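Local coordinates for oxysterol-binding protein homolog 3 (PDB 4IC4) that carries sterols and phospholipids in the hydrophobic pocket of its OSBP-related domain and moves them between membranes in phosphoinositide-coupled transport, at residues S225-K237 against G247-R260. Sequence-based numbering, arbitrary orientation.
Sequences SSKGDKSHILFDK and GFKVSIIPPPSSNR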
# COMPACT_ATOMS: atom_id res chain seq x y z
N SER A 225 7.25 -13.57 15.39
CA SER A 225 6.04 -14.21 15.88
C SER A 225 5.99 -14.15 17.39
O SER A 225 7.02 -14.20 18.06
CB SER A 225 5.99 -15.67 15.44
OG SER A 225 5.04 -16.39 16.21
N SER A 226 4.78 -14.04 17.94
CA SER A 226 4.62 -13.99 19.38
C SER A 226 5.05 -15.31 20.02
O SER A 226 5.20 -15.40 21.23
CB SER A 226 3.16 -13.70 19.74
OG SER A 226 2.27 -14.64 19.16
N LYS A 227 5.25 -16.33 19.19
CA LYS A 227 5.67 -17.64 19.70
C LYS A 227 7.19 -17.81 19.69
O LYS A 227 7.70 -18.88 20.02
CB LYS A 227 5.00 -18.76 18.90
CG LYS A 227 3.47 -18.65 18.89
CD LYS A 227 2.78 -20.01 18.96
CE LYS A 227 3.16 -20.91 17.81
NZ LYS A 227 2.45 -22.22 17.87
N GLY A 228 7.91 -16.76 19.31
CA GLY A 228 9.36 -16.82 19.30
C GLY A 228 10.03 -16.96 17.95
O GLY A 228 11.19 -16.57 17.79
N ASP A 229 9.32 -17.50 16.97
CA ASP A 229 9.88 -17.68 15.63
C ASP A 229 10.30 -16.34 15.03
O ASP A 229 9.70 -15.31 15.30
CB ASP A 229 8.85 -18.34 14.71
CG ASP A 229 8.41 -19.70 15.21
OD1 ASP A 229 9.06 -20.70 14.85
OD2 ASP A 229 7.42 -19.75 15.95
N LYS A 230 11.35 -16.38 14.21
CA LYS A 230 11.82 -15.17 13.55
C LYS A 230 12.22 -15.51 12.12
O LYS A 230 12.73 -16.60 11.85
CB LYS A 230 13.03 -14.58 14.29
CG LYS A 230 14.23 -15.50 14.35
CD LYS A 230 15.46 -14.77 14.89
CE LYS A 230 15.92 -13.68 13.93
NZ LYS A 230 16.25 -14.24 12.58
N SER A 231 11.95 -14.58 11.21
CA SER A 231 12.30 -14.77 9.82
C SER A 231 13.19 -13.60 9.42
O SER A 231 12.86 -12.45 9.68
CB SER A 231 11.04 -14.80 8.95
OG SER A 231 11.37 -15.04 7.59
N HIS A 232 14.32 -13.91 8.80
CA HIS A 232 15.27 -12.90 8.37
C HIS A 232 15.33 -12.85 6.85
O HIS A 232 15.77 -13.80 6.21
CB HIS A 232 16.64 -13.22 8.97
CG HIS A 232 17.69 -12.19 8.69
ND1 HIS A 232 18.41 -12.16 7.51
CD2 HIS A 232 18.14 -11.15 9.43
CE1 HIS A 232 19.25 -11.15 7.54
NE2 HIS A 232 19.11 -10.52 8.69
N ILE A 233 14.88 -11.73 6.28
CA ILE A 233 14.88 -11.56 4.84
C ILE A 233 16.01 -10.64 4.41
O ILE A 233 16.09 -9.50 4.86
CB ILE A 233 13.54 -10.94 4.34
CG1 ILE A 233 12.36 -11.84 4.72
CG2 ILE A 233 13.58 -10.75 2.84
CD1 ILE A 233 11.93 -11.74 6.16
N LEU A 234 16.88 -11.14 3.54
CA LEU A 234 18.01 -10.35 3.05
C LEU A 234 17.94 -10.21 1.54
O LEU A 234 17.84 -11.20 0.82
CB LEU A 234 19.34 -10.99 3.46
CG LEU A 234 19.62 -12.43 3.03
CD1 LEU A 234 21.09 -12.75 3.26
CD2 LEU A 234 18.74 -13.39 3.81
N PHE A 235 17.98 -8.98 1.06
CA PHE A 235 17.92 -8.71 -0.37
C PHE A 235 19.32 -8.66 -0.98
O PHE A 235 20.26 -8.17 -0.35
CB PHE A 235 17.19 -7.39 -0.61
CG PHE A 235 15.76 -7.41 -0.13
CD1 PHE A 235 14.78 -8.06 -0.86
CD2 PHE A 235 15.42 -6.81 1.08
CE1 PHE A 235 13.47 -8.12 -0.39
CE2 PHE A 235 14.11 -6.87 1.55
CZ PHE A 235 13.14 -7.52 0.82
N ASP A 236 19.44 -9.16 -2.20
CA ASP A 236 20.73 -9.16 -2.90
C ASP A 236 21.25 -7.74 -3.07
O ASP A 236 20.48 -6.81 -3.31
CB ASP A 236 20.59 -9.80 -4.28
CG ASP A 236 20.32 -11.29 -4.22
OD1 ASP A 236 20.34 -11.86 -3.11
OD2 ASP A 236 20.09 -11.89 -5.29
N LYS A 237 22.57 -7.57 -2.95
CA LYS A 237 23.14 -6.25 -3.11
C LYS A 237 23.47 -5.98 -4.57
O LYS A 237 24.08 -6.81 -5.25
CB LYS A 237 24.41 -6.09 -2.26
CG LYS A 237 24.99 -4.69 -2.34
CD LYS A 237 26.18 -4.50 -1.42
CE LYS A 237 26.74 -3.09 -1.54
NZ LYS A 237 25.74 -2.05 -1.20
N GLY A 247 16.69 -10.61 -6.47
CA GLY A 247 16.73 -11.79 -5.63
C GLY A 247 16.81 -11.53 -4.14
O GLY A 247 17.19 -10.44 -3.70
N PHE A 248 16.44 -12.53 -3.35
CA PHE A 248 16.49 -12.40 -1.90
C PHE A 248 16.45 -13.78 -1.26
O PHE A 248 16.05 -14.76 -1.89
CB PHE A 248 15.31 -11.56 -1.40
CG PHE A 248 13.97 -12.21 -1.58
CD1 PHE A 248 13.48 -13.10 -0.63
CD2 PHE A 248 13.20 -11.94 -2.71
CE1 PHE A 248 12.24 -13.71 -0.80
CE2 PHE A 248 11.97 -12.55 -2.89
CZ PHE A 248 11.48 -13.43 -1.94
N LYS A 249 16.89 -13.85 -0.01
CA LYS A 249 16.92 -15.10 0.74
C LYS A 249 16.18 -14.90 2.05
O LYS A 249 16.15 -13.80 2.60
CB LYS A 249 18.37 -15.51 1.03
CG LYS A 249 19.21 -15.80 -0.21
CD LYS A 249 18.73 -17.04 -0.94
CE LYS A 249 19.69 -17.42 -2.06
NZ LYS A 249 19.26 -18.66 -2.77
N VAL A 250 15.56 -15.96 2.54
CA VAL A 250 14.83 -15.90 3.80
C VAL A 250 15.32 -17.02 4.71
O VAL A 250 15.35 -18.18 4.32
CB VAL A 250 13.32 -16.08 3.59
CG1 VAL A 250 12.58 -15.91 4.91
CG2 VAL A 250 12.81 -15.08 2.56
N SER A 251 15.71 -16.65 5.93
CA SER A 251 16.17 -17.63 6.90
C SER A 251 15.15 -17.70 8.03
O SER A 251 14.93 -16.72 8.74
CB SER A 251 17.54 -17.21 7.46
OG SER A 251 18.50 -17.12 6.43
N ILE A 252 14.52 -18.86 8.17
CA ILE A 252 13.52 -19.07 9.21
C ILE A 252 14.16 -19.70 10.43
O ILE A 252 14.73 -20.79 10.35
CB ILE A 252 12.39 -19.99 8.71
CG1 ILE A 252 11.72 -19.39 7.47
CG2 ILE A 252 11.37 -20.22 9.82
CD1 ILE A 252 11.04 -18.06 7.73
N ILE A 253 14.06 -19.02 11.57
CA ILE A 253 14.65 -19.52 12.80
C ILE A 253 13.61 -19.73 13.90
O ILE A 253 13.17 -18.78 14.54
CB ILE A 253 15.72 -18.53 13.33
CG1 ILE A 253 16.77 -18.28 12.24
CG2 ILE A 253 16.38 -19.10 14.58
CD1 ILE A 253 17.55 -19.51 11.83
N PRO A 254 13.21 -20.99 14.12
CA PRO A 254 12.22 -21.31 15.15
C PRO A 254 12.87 -21.22 16.53
O PRO A 254 14.08 -21.40 16.67
CB PRO A 254 11.80 -22.73 14.80
CG PRO A 254 13.07 -23.31 14.27
CD PRO A 254 13.59 -22.21 13.38
N PRO A 255 12.07 -20.94 17.57
CA PRO A 255 12.64 -20.85 18.92
C PRO A 255 13.04 -22.23 19.44
O PRO A 255 12.52 -23.25 18.99
CB PRO A 255 11.50 -20.24 19.72
CG PRO A 255 10.29 -20.82 19.07
CD PRO A 255 10.62 -20.69 17.59
N PRO A 256 13.98 -22.27 20.40
CA PRO A 256 14.41 -23.56 20.95
C PRO A 256 13.27 -24.20 21.73
O PRO A 256 12.37 -23.51 22.21
CB PRO A 256 15.58 -23.17 21.84
CG PRO A 256 15.18 -21.81 22.33
CD PRO A 256 14.67 -21.16 21.06
N SER A 257 13.31 -25.53 21.85
CA SER A 257 12.29 -26.28 22.58
C SER A 257 10.99 -26.40 21.79
O SER A 257 9.97 -26.82 22.33
CB SER A 257 12.01 -25.62 23.93
OG SER A 257 13.21 -25.46 24.67
N SER A 258 11.02 -26.02 20.51
CA SER A 258 9.84 -26.12 19.66
C SER A 258 10.04 -27.26 18.67
O SER A 258 11.17 -27.66 18.39
CB SER A 258 9.62 -24.81 18.90
OG SER A 258 10.65 -24.58 17.95
N ASN A 259 8.93 -27.79 18.15
CA ASN A 259 9.00 -28.88 17.20
C ASN A 259 9.28 -28.39 15.78
O ASN A 259 9.55 -29.18 14.88
CB ASN A 259 7.69 -29.68 17.22
CG ASN A 259 6.48 -28.84 16.88
OD1 ASN A 259 5.36 -29.34 16.82
ND2 ASN A 259 6.70 -27.55 16.65
N ARG A 260 9.22 -27.07 15.59
CA ARG A 260 9.48 -26.48 14.29
C ARG A 260 10.98 -26.43 14.03
O ARG A 260 11.76 -26.20 14.96
CB ARG A 260 8.86 -25.07 14.22
CG ARG A 260 7.35 -25.07 14.41
CD ARG A 260 6.75 -23.68 14.21
NE ARG A 260 7.08 -22.76 15.31
CZ ARG A 260 6.63 -22.88 16.55
NH1 ARG A 260 5.82 -23.89 16.87
NH2 ARG A 260 6.97 -22.00 17.47
O HOH W 1 13.72 -17.55 16.88
O HOH W 2 19.34 -10.35 -7.65
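Ser231 OG is touched by two methyls, Val250 CG1 at 3.1 Å and Ile252 CD1 at 3.0 Å. With chi1 at -178°, OG points away from its own N and to these methyls, and it hydrogen-bonds Ser99 OG of helix 94-104. Further along the same face, Ile233 CG1 runs beside Val250 CG2, while Ile233 CG2 sits over one face of the Phe235 ring. Phe235 CD1 then tucks against Phe248 CB at 3.6 Å. Ile95 and Ile103 of the helix pack on this row. On the other face Lys230 lays its CG along Ile253 CB, 3.5 Å away. Paired backbone bonds link Lys230 with Ile253 and His232 with Ser251; Lys249 N reaches Leu234 O. Before strand 230-235, the Pro255 ring fills the hollow at side-chain-less Gly228, where a CB would clash with Pro255 CB, and its CG reaches Lys227 O at 3.4 Å. Arg260 grips the Asp229 carboxylate side-on, NE to OD1 2.9 Å and NH2 to OD2 2.8 Å, the planes 53° apart. Lys227 CE lies over one guanidinium face. Without that group, as with an alanine here, Asp229 would probably lose its salt-bridge mate and Lys227 CE its flat support. These are neighbouring strands of the OSBP-related domain's beta barrel, joined as an antiparallel hairpin.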